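Local coordinates for protein DR2417 (Deinococcus radiodurans, PDB 4XWW) that probably degrades and matures RNA as a metal-dependent 5'-3' exonuclease of the metallo-beta-lactamase superfamily, working as a homodimer, at residues Met58-Ile63 with Leu469-Leu474; Asp209-Glu214 with Pro401-Pro406; Glu477-Leu482 with Val552-Ile557. All blocks are in the same frame, centred on the assembly; numbering follows the deposited sequence.

How the contacts relate
From the N terminus, 58-63 comes first; its partner is 469-474, so contact 1 closes a loop of more than four hundred residues and ties the metallo-beta-lactamase part to the start of the C-terminal domain. Contact 2 is nested inside that loop: 209-214 pairs with 401-406, closing a smaller one at the zinc site. Contact 3 follows in series, 477-482 meeting 552-557 within the C-terminal domain. Centres of contacts 1 and 2 lie about 27 Å apart without touching, whereas contacts 1 and 3 meet directly, Leu474 CD2 packing on Val552 CG1 at 3.7 Å; helix 465-477 is also followed at once by strand 479-485. All three also touch the second subunit.

Contact 1 (Met58-Ile63 with Leu469-Leu474); sequences MGIDLI and LDRVNL. With MN (manganese (II) ion), chain G.
A side chain extended from CG to NE carries the Arg471 guanidinium from its helix to the loop at Met58, while a bend at chi3 (-72°) turns the Met58 methyl back onto that helix. The two reaches run in opposite directions. At the loop, Arg471 NH1 donates to Met58 O over 2.7 Å with an N-H...O angle of 150°; the oxygen lies almost in the guanidinium plane, and the donor meets a lone pair in the carbonyl plane. The Ile60 side chain crosses that of Arg471 at about a right angle, its CG2 3.9 Å from NH1. At the helix, Met58 CE sits tightly against Val472, 3.4 Å from its CA and 3.5 Å from its CG2. The arginine has two further anchors: NH2 forms a salt bridge with Asp456, and NE donates to Gly498 O of the second subunit. Gly59 O binds manganese at 2.3 Å, and Asp456 supplies OD1 to the same ion. Arg471 thus bonds the carbonyl just before one manganese ligand and pairs with the other, a second-shell position that probably helps to hold this metal site at the junction of the metallo-beta-lactamase part with the C-terminal domain.

Contact 2 (Asp209-Glu214 with Pro401-Pro406); sequences DSTNAE and PWHGEP. With ZN (zinc ion), chain F; nucleotides of chain C.
This is a buried parallel strand-end contact: strands 205-209 and 398-402 lie side by side in a mixed sheet, and the loops leaving them meet at the zinc centre. The evidence begins with the bridge between Asp209 and Trp402, whose CA atoms are 5.3 Å apart. Just beyond it, Trp402 O accepts twice from Ser210, from N at 2.8 Å and from OG at 2.9 Å, the hydroxyl tilted 22° from the carbonyl plane. Ser210 OG is also bonded to His412. Asp209 N lies at the edge of the Trp402 ring, and His403 CB rests on one face, offset toward the rim.

Asp209, with CG anti to the backbone N (chi1 179°), lies alongside His403 and points the same way. Its OD1 holds Thr211 through two bonds: the hydroxyl OG1 reaches the syn lone pair at 2.7 Å, and the backbone N comes from above the carboxylate plane at 3.1 Å, closing an Asx turn. Thr211 OG1, so placed, receives a weak bond from His403 ND1 (2.8 Å, 127°). The other ring nitrogen, NE2, binds zinc at 2.2 Å; Asp88, His89 and a water complete this ion's ligands. Asp209 OD2 bonds to His381, and the two are the predicted proton donor and acceptor. Thr211 CG2 packs at 3.9 Å against C6 of the uridine U2 of chain C. The Asx turn at Asp209 and the zinc ligand His403, with a second zinc nearby, thus belong to the two-zinc active site of this metallo-beta-lactamase-family nuclease.

Contact 3 (Glu477-Leu482 with Val552-Ile557); sequences EGLLIL and VLIPMI
Leu480 and Leu482 of one strand receive Leu553 of its parallel neighbour between them. The Leu553 branch CD2 is the bump: it lies 3.8 Å from Leu480 CB and 3.9 Å from Leu482 CD1, filling the hollow between these alternate side chains. With CG anti to the carbonyl carbon (chi1 -69°), CD2 is the branch that comes nearer the other strand. On the face of Leu479 and Ile481, bridged partners pack side by side. Val552 CG1 leans on Leu479 CB at 3.8 Å, and Ile554 CD1 approaches the Leu479 CD1 methyl more loosely. Farther along, the end of Ile481 lies near Met556, although its exact placement is doubtful.

The relief is held in register by backbone bonds that alternate in direction, as parallel strands require; the axes of the short strand segments approach to 4.5 Å, at an angle of 11°. Leu480 accounts for two of these bonds: its N donates to Val552 O at 2.8 Å (168°), and its O accepts from Ile554 N at 2.9 Å. Leu482 repeats the pattern with Ile554 O and Met556 N, while Gly478 O takes Val552 N at the start.

Strand 479-485 is the middle of a three-stranded sheet, with 491-497 along its other edge. Helices 504-523 and 528-547 cover the face of Leu480, Leu482 and Leu553; Leu474 of helix 465-477 and the second subunit, where Leu479 meets its own copy, pack against the face of Leu479, Ile481 and Ile554.

Contact 1 (Met58-Ile63 with Leu469-Leu474)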
loop_
_atom_site.group_PDB
_atom_site.type_symbol
_atom_site.label_atom_id
_atom_site.label_comp_id
_atom_site.label_asym_id
_atom_site.label_seq_id
_atom_site.Cartn_x
_atom_site.Cartn_y
_atom_site.Cartn_z
ATOM N N MET A 58 7.670 8.936 7.249
ATOM C CA MET A 58 8.235 7.874 8.056
ATOM C C MET A 58 8.562 8.298 9.477
ATOM O O MET A 58 9.042 9.401 9.728
ATOM C CB MET A 58 9.485 7.320 7.375
ATOM C CG MET A 58 9.145 6.519 6.131
ATOM S SD MET A 58 10.609 6.031 5.216
ATOM C CE MET A 58 11.059 7.611 4.559
ATOM N N GLY A 59 8.278 7.397 10.407
ATOM C CA GLY A 59 8.665 7.578 11.786
ATOM C C GLY A 59 7.672 8.353 12.631
ATOM O O GLY A 59 7.731 8.277 13.849
ATOM N N ILE A 60 6.753 9.088 12.011
ATOM C CA ILE A 60 5.851 9.908 12.829
ATOM C C ILE A 60 4.624 9.112 13.275
ATOM O O ILE A 60 4.245 8.124 12.644
ATOM C CB ILE A 60 5.386 11.208 12.107
ATOM C CG1 ILE A 60 4.323 10.920 11.049
ATOM C CG2 ILE A 60 6.580 12.023 11.575
ATOM C CD1 ILE A 60 3.756 12.177 10.416
ATOM N N ASP A 61 4.015 9.548 14.377
ATOM C CA ASP A 61 2.916 8.807 14.990
ATOM C C ASP A 61 1.538 9.267 14.522
ATOM O O ASP A 61 0.681 8.444 14.195
ATOM C CB ASP A 61 3.002 8.913 16.512
ATOM C CG ASP A 61 4.330 8.438 17.053
ATOM O OD1 ASP A 61 4.876 7.450 16.516
ATOM O OD2 ASP A 61 4.839 9.056 18.008
ATOM N N LEU A 62 1.315 10.576 14.504
ATOM C CA LEU A 62 0.036 11.102 14.042
ATOM C C LEU A 62 0.183 12.533 13.546
ATOM O O LEU A 62 1.235 13.142 13.689
ATOM C CB LEU A 62 -1.009 11.030 15.165
ATOM C CG LEU A 62 -0.625 11.685 16.487
ATOM C CD1 LEU A 62 -1.350 13.030 16.684
ATOM C CD2 LEU A 62 -0.913 10.741 17.656
ATOM N N ILE A 63 -0.873 13.042 12.925
ATOM C CA ILE A 63 -0.858 14.372 12.338
ATOM C C ILE A 63 -2.046 15.178 12.890
ATOM O O ILE A 63 -3.155 14.687 12.945
ATOM C CB ILE A 63 -0.937 14.305 10.793
ATOM C CG1 ILE A 63 0.157 13.379 10.238
ATOM C CG2 ILE A 63 -0.856 15.702 10.205
ATOM C CD1 ILE A 63 -0.013 13.008 8.772
ATOM N N LEU A 469 12.261 14.353 4.574
ATOM C CA LEU A 469 12.965 14.183 3.310
ATOM C C LEU A 469 14.321 13.538 3.548
ATOM O O LEU A 469 14.757 12.673 2.785
ATOM C CB LEU A 469 13.121 15.531 2.603
ATOM C CG LEU A 469 13.866 15.598 1.269
ATOM C CD1 LEU A 469 13.349 16.772 0.459
ATOM C CD2 LEU A 469 15.373 15.732 1.470
ATOM N N ASP A 470 14.983 13.973 4.611
ATOM C CA ASP A 470 16.233 13.368 5.030
ATOM C C ASP A 470 16.002 11.898 5.373
ATOM O O ASP A 470 16.780 11.038 4.965
ATOM C CB ASP A 470 16.832 14.121 6.224
ATOM C CG ASP A 470 17.322 15.519 5.854
ATOM O OD1 ASP A 470 17.386 15.837 4.647
ATOM O OD2 ASP A 470 17.654 16.299 6.770
ATOM N N ARG A 471 14.925 11.608 6.102
ATOM C CA ARG A 471 14.572 10.222 6.429
ATOM C C ARG A 471 14.393 9.362 5.172
ATOM O O ARG A 471 14.859 8.214 5.132
ATOM C CB ARG A 471 13.299 10.170 7.292
ATOM C CG ARG A 471 13.537 10.562 8.754
ATOM C CD ARG A 471 12.263 10.504 9.597
ATOM N NE ARG A 471 12.502 11.044 10.935
ATOM C CZ ARG A 471 11.568 11.195 11.868
ATOM N NH1 ARG A 471 10.313 10.843 11.622
ATOM N NH2 ARG A 471 11.896 11.699 13.053
ATOM N N VAL A 472 13.751 9.914 4.142
ATOM C CA VAL A 472 13.535 9.165 2.906
ATOM C C VAL A 472 14.870 8.806 2.280
ATOM O O VAL A 472 15.141 7.642 1.976
ATOM C CB VAL A 472 12.701 9.945 1.872
ATOM C CG1 VAL A 472 12.497 9.093 0.618
ATOM C CG2 VAL A 472 11.356 10.361 2.456
ATOM N N ASN A 473 15.705 9.821 2.104
ATOM C CA ASN A 473 17.014 9.633 1.501
ATOM C C ASN A 473 17.822 8.586 2.251
ATOM O O ASN A 473 18.421 7.708 1.637
ATOM C CB ASN A 473 17.763 10.960 1.445
ATOM C CG ASN A 473 17.237 11.866 0.358
ATOM O OD1 ASN A 473 16.801 11.396 -0.692
ATOM N ND2 ASN A 473 17.264 13.172 0.603
ATOM N N LEU A 474 17.809 8.654 3.577
ATOM C CA LEU A 474 18.497 7.652 4.379
ATOM C C LEU A 474 17.908 6.259 4.162
ATOM O O LEU A 474 18.643 5.283 4.032
ATOM C CB LEU A 474 18.439 8.017 5.860
ATOM C CG LEU A 474 19.177 9.309 6.207
ATOM C CD1 LEU A 474 19.068 9.636 7.694
ATOM C CD2 LEU A 474 20.629 9.193 5.779
HETATM MN MN MN G . 8.561 7.898 15.915
#

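Contact 2 (Asp209-Glu214 with Pro401-Pro406)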
loop_
_atom_site.group_PDB
_atom_site.type_symbol
_atom_site.label_atom_id
_atom_site.label_comp_id
_atom_site.label_asym_id
_atom_site.label_seq_id
_atom_site.Cartn_x
_atom_site.Cartn_y
_atom_site.Cartn_z
ATOM N N ASP A 209 -20.705 13.834 3.557
ATOM C CA ASP A 209 -19.628 12.857 3.645
ATOM C C ASP A 209 -19.355 12.187 2.299
ATOM O O ASP A 209 -20.205 11.471 1.788
ATOM C CB ASP A 209 -20.041 11.835 4.714
ATOM C CG ASP A 209 -19.032 10.711 4.921
ATOM O OD1 ASP A 209 -17.933 10.703 4.309
ATOM O OD2 ASP A 209 -19.352 9.840 5.759
ATOM N N SER A 210 -18.170 12.405 1.729
ATOM C CA SER A 210 -17.887 11.902 0.382
ATOM C C SER A 210 -17.094 10.602 0.349
ATOM O O SER A 210 -16.724 10.145 -0.729
ATOM C CB SER A 210 -17.107 12.944 -0.433
ATOM O OG SER A 210 -17.727 14.223 -0.361
ATOM N N THR A 211 -16.829 10.026 1.515
ATOM C CA THR A 211 -15.920 8.880 1.622
ATOM C C THR A 211 -16.150 7.804 0.562
ATOM O O THR A 211 -15.205 7.357 -0.123
ATOM C CB THR A 211 -16.053 8.222 3.008
ATOM O OG1 THR A 211 -15.765 9.195 4.013
ATOM C CG2 THR A 211 -15.068 7.075 3.137
ATOM N N ASN A 212 -17.406 7.393 0.422
ATOM C CA ASN A 212 -17.756 6.298 -0.475
ATOM C C ASN A 212 -18.470 6.791 -1.727
ATOM O O ASN A 212 -19.268 6.076 -2.321
ATOM C CB ASN A 212 -18.620 5.247 0.246
ATOM C CG ASN A 212 -17.805 4.355 1.168
ATOM O OD1 ASN A 212 -16.573 4.285 1.065
ATOM N ND2 ASN A 212 -18.494 3.646 2.061
ATOM N N ALA A 213 -18.167 8.013 -2.148
ATOM C CA ALA A 213 -18.889 8.585 -3.284
ATOM C C ALA A 213 -18.634 7.852 -4.613
ATOM O O ALA A 213 -19.400 8.021 -5.561
ATOM C CB ALA A 213 -18.553 10.086 -3.421
ATOM N N GLU A 214 -17.580 7.032 -4.677
ATOM C CA GLU A 214 -17.285 6.276 -5.910
ATOM C C GLU A 214 -17.922 4.891 -5.911
ATOM O O GLU A 214 -17.826 4.159 -6.895
ATOM C CB GLU A 214 -15.767 6.167 -6.122
ATOM C CG GLU A 214 -15.137 7.530 -6.332
ATOM C CD GLU A 214 -13.683 7.462 -6.779
ATOM O OE1 GLU A 214 -13.389 6.772 -7.783
ATOM O OE2 GLU A 214 -12.841 8.125 -6.142
ATOM N N PRO A 401 -19.059 19.138 -0.943
ATOM C CA PRO A 401 -18.683 17.748 -0.659
ATOM C C PRO A 401 -17.420 17.722 0.201
ATOM O O PRO A 401 -16.449 18.438 -0.080
ATOM C CB PRO A 401 -18.457 17.151 -2.052
ATOM C CG PRO A 401 -18.265 18.352 -2.960
ATOM C CD PRO A 401 -19.125 19.424 -2.383
ATOM N N TRP A 402 -17.433 16.879 1.228
ATOM C CA TRP A 402 -16.504 16.978 2.345
ATOM C C TRP A 402 -16.026 15.571 2.751
ATOM O O TRP A 402 -16.551 14.586 2.230
ATOM C CB TRP A 402 -17.217 17.752 3.491
ATOM C CG TRP A 402 -16.691 17.515 4.865
ATOM C CD1 TRP A 402 -15.652 18.169 5.473
ATOM C CD2 TRP A 402 -17.190 16.578 5.818
ATOM N NE1 TRP A 402 -15.453 17.667 6.731
ATOM C CE2 TRP A 402 -16.386 16.686 6.969
ATOM C CE3 TRP A 402 -18.244 15.653 5.812
ATOM C CZ2 TRP A 402 -16.599 15.910 8.114
ATOM C CZ3 TRP A 402 -18.445 14.853 6.949
ATOM C CH2 TRP A 402 -17.619 14.994 8.078
ATOM N N HIS A 403 -15.036 15.468 3.642
ATOM C CA HIS A 403 -14.565 14.168 4.147
ATOM C C HIS A 403 -14.196 13.230 2.983
ATOM O O HIS A 403 -14.708 12.107 2.851
ATOM C CB HIS A 403 -15.636 13.518 5.063
ATOM C CG HIS A 403 -15.103 12.484 6.016
ATOM N ND1 HIS A 403 -14.768 11.210 5.604
ATOM C CD2 HIS A 403 -14.911 12.503 7.357
ATOM C CE1 HIS A 403 -14.369 10.500 6.644
ATOM N NE2 HIS A 403 -14.433 11.259 7.719
ATOM N N GLY A 404 -13.311 13.721 2.121
ATOM C CA GLY A 404 -12.864 12.942 0.986
ATOM C C GLY A 404 -11.674 13.601 0.343
ATOM O O GLY A 404 -11.492 14.805 0.459
ATOM N N GLU A 405 -10.871 12.794 -0.345
ATOM C CA GLU A 405 -9.808 13.314 -1.198
ATOM C C GLU A 405 -10.476 13.932 -2.423
ATOM O O GLU A 405 -11.649 13.700 -2.645
ATOM C CB GLU A 405 -8.853 12.190 -1.577
ATOM C CG GLU A 405 -8.119 11.637 -0.361
ATOM C CD GLU A 405 -7.373 10.343 -0.641
ATOM O OE1 GLU A 405 -7.593 9.736 -1.708
ATOM O OE2 GLU A 405 -6.560 9.951 0.220
ATOM N N PRO A 406 -9.735 14.697 -3.239
ATOM C CA PRO A 406 -10.411 15.304 -4.394
ATOM C C PRO A 406 -11.176 14.291 -5.262
ATOM O O PRO A 406 -12.281 14.627 -5.719
ATOM C CB PRO A 406 -9.251 15.961 -5.148
ATOM C CG PRO A 406 -8.301 16.378 -4.004
ATOM C CD PRO A 406 -8.332 15.140 -3.131
HETATM ZN ZN ZN F . -14.371 10.695 9.814
ATOM P P U C 2 -15.064 1.767 6.347
ATOM O OP1 U C 2 -15.650 1.872 7.702
ATOM O OP2 U C 2 -15.848 2.209 5.172
ATOM O "O5'" U C 2 -13.686 2.564 6.290
ATOM C "C5'" U C 2 -12.692 2.422 7.317
ATOM C "C4'" U C 2 -12.002 3.743 7.566
ATOM O "O4'" U C 2 -11.103 4.051 6.462
ATOM C "C3'" U C 2 -12.919 4.955 7.713
ATOM O "O3'" U C 2 -12.418 5.782 8.751
ATOM C "C2'" U C 2 -12.745 5.683 6.384
ATOM O "O2'" U C 2 -13.000 7.069 6.476
ATOM C "C1'" U C 2 -11.275 5.400 6.094
ATOM N N1 U C 2 -10.895 5.557 4.684
ATOM C C2 U C 2 -9.693 6.180 4.411
ATOM O O2 U C 2 -8.947 6.591 5.282
ATOM N N3 U C 2 -9.399 6.302 3.076
ATOM C C4 U C 2 -10.162 5.879 2.010
ATOM O O4 U C 2 -9.755 6.063 0.862
ATOM C C5 U C 2 -11.393 5.248 2.375
ATOM C C6 U C 2 -11.709 5.111 3.669
HETATM O O HOH W 1 -15.579 9.111 10.166
#

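Contact 3 (Glu477-Leu482 with Val552-Ile557)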
loop_
_atom_site.group_PDB
_atom_site.type_symbol
_atom_site.label_atom_id
_atom_site.label_comp_id
_atom_site.label_asym_id
_atom_site.label_seq_id
_atom_site.Cartn_x
_atom_site.Cartn_y
_atom_site.Cartn_z
ATOM N N GLU A 477 19.057 5.141 0.318
ATOM C CA GLU A 477 20.432 5.059 -0.151
ATOM C C GLU A 477 21.431 4.750 0.956
ATOM O O GLU A 477 22.603 4.489 0.679
ATOM C CB GLU A 477 20.813 6.365 -0.849
ATOM C CG GLU A 477 19.933 6.706 -2.048
ATOM C CD GLU A 477 20.221 5.837 -3.262
ATOM O OE1 GLU A 477 21.232 5.106 -3.245
ATOM O OE2 GLU A 477 19.437 5.890 -4.235
ATOM N N GLY A 478 20.971 4.766 2.205
ATOM C CA GLY A 478 21.871 4.587 3.334
ATOM C C GLY A 478 22.794 5.790 3.411
ATOM O O GLY A 478 22.564 6.784 2.725
ATOM N N LEU A 479 23.843 5.730 4.223
ATOM C CA LEU A 479 24.733 6.883 4.290
ATOM C C LEU A 479 26.219 6.553 4.339
ATOM O O LEU A 479 26.634 5.477 4.775
ATOM C CB LEU A 479 24.395 7.753 5.500
ATOM C CG LEU A 479 25.020 7.295 6.814
ATOM C CD1 LEU A 479 25.237 8.462 7.723
ATOM C CD2 LEU A 479 24.094 6.312 7.451
ATOM N N LEU A 480 27.006 7.522 3.883
ATOM C CA LEU A 480 28.456 7.494 3.988
ATOM C C LEU A 480 28.942 8.799 4.593
ATOM O O LEU A 480 28.781 9.866 3.999
ATOM C CB LEU A 480 29.099 7.269 2.620
ATOM C CG LEU A 480 29.385 5.801 2.318
ATOM C CD1 LEU A 480 30.001 5.622 0.940
ATOM C CD2 LEU A 480 30.310 5.280 3.392
ATOM N N ILE A 481 29.516 8.720 5.787
ATOM C CA ILE A 481 30.119 9.896 6.385
ATOM C C ILE A 481 31.633 9.875 6.160
ATOM O O ILE A 481 32.352 9.021 6.685
ATOM C CB ILE A 481 29.780 10.013 7.893
ATOM C CG1 ILE A 481 30.806 10.889 8.618
ATOM C CG2 ILE A 481 29.642 8.651 8.536
ATOM C CD1 ILE A 481 30.385 12.335 8.716
ATOM N N LEU A 482 32.098 10.809 5.338
ATOM C CA LEU A 482 33.510 10.928 5.019
ATOM C C LEU A 482 34.123 12.087 5.774
ATOM O O LEU A 482 33.761 13.237 5.554
ATOM C CB LEU A 482 33.721 11.147 3.524
ATOM C CG LEU A 482 32.811 10.437 2.529
ATOM C CD1 LEU A 482 32.533 11.383 1.382
ATOM C CD2 LEU A 482 33.478 9.177 2.024
ATOM N N VAL A 552 23.493 8.880 0.748
ATOM C CA VAL A 552 23.580 10.174 1.411
ATOM C C VAL A 552 25.013 10.346 1.905
ATOM O O VAL A 552 25.564 9.454 2.550
ATOM C CB VAL A 552 22.553 10.296 2.568
ATOM C CG1 VAL A 552 23.173 10.927 3.816
ATOM C CG2 VAL A 552 21.338 11.085 2.109
ATOM N N LEU A 553 25.610 11.490 1.569
ATOM C CA LEU A 553 27.013 11.761 1.872
ATOM C C LEU A 553 27.202 12.920 2.832
ATOM O O LEU A 553 26.838 14.050 2.531
ATOM C CB LEU A 553 27.760 12.099 0.587
ATOM C CG LEU A 553 27.957 10.961 -0.399
ATOM C CD1 LEU A 553 28.199 11.505 -1.795
ATOM C CD2 LEU A 553 29.117 10.095 0.064
ATOM N N ILE A 554 27.835 12.634 3.961
ATOM C CA ILE A 554 28.129 13.651 4.947
ATOM C C ILE A 554 29.641 13.821 5.046
ATOM O O ILE A 554 30.321 13.039 5.703
ATOM C CB ILE A 554 27.573 13.220 6.308
ATOM C CG1 ILE A 554 26.045 13.217 6.264
ATOM C CG2 ILE A 554 28.078 14.125 7.417
ATOM C CD1 ILE A 554 25.398 12.856 7.578
ATOM N N PRO A 555 30.164 14.869 4.430
ATOM C CA PRO A 555 31.609 15.093 4.487
ATOM C C PRO A 555 32.032 16.064 5.594
ATOM O O PRO A 555 31.360 17.069 5.817
ATOM C CB PRO A 555 31.919 15.665 3.103
ATOM C CG PRO A 555 30.679 16.398 2.726
ATOM C CD PRO A 555 29.518 15.693 3.395
ATOM N N MET A 556 33.135 15.749 6.278
ATOM C CA MET A 556 33.695 16.606 7.330
ATOM C C MET A 556 35.203 16.824 7.132
ATOM O O MET A 556 35.946 15.862 6.970
ATOM C CB MET A 556 33.442 15.995 8.715
ATOM C CG MET A 556 32.058 15.405 8.917
ATOM S SD MET A 556 31.710 14.997 10.641
ATOM C CE MET A 556 33.254 14.241 11.146
ATOM N N ILE A 557 35.656 18.074 7.183
ATOM C CA ILE A 557 37.077 18.375 6.981
ATOM C C ILE A 557 37.839 18.635 8.287
ATOM O O ILE A 557 39.051 18.833 8.281
ATOM C CB ILE A 557 37.257 19.562 6.006
ATOM C CG1 ILE A 557 36.656 19.218 4.645
ATOM C CG2 ILE A 557 38.723 19.929 5.835
ATOM C CD1 ILE A 557 37.531 18.312 3.807
#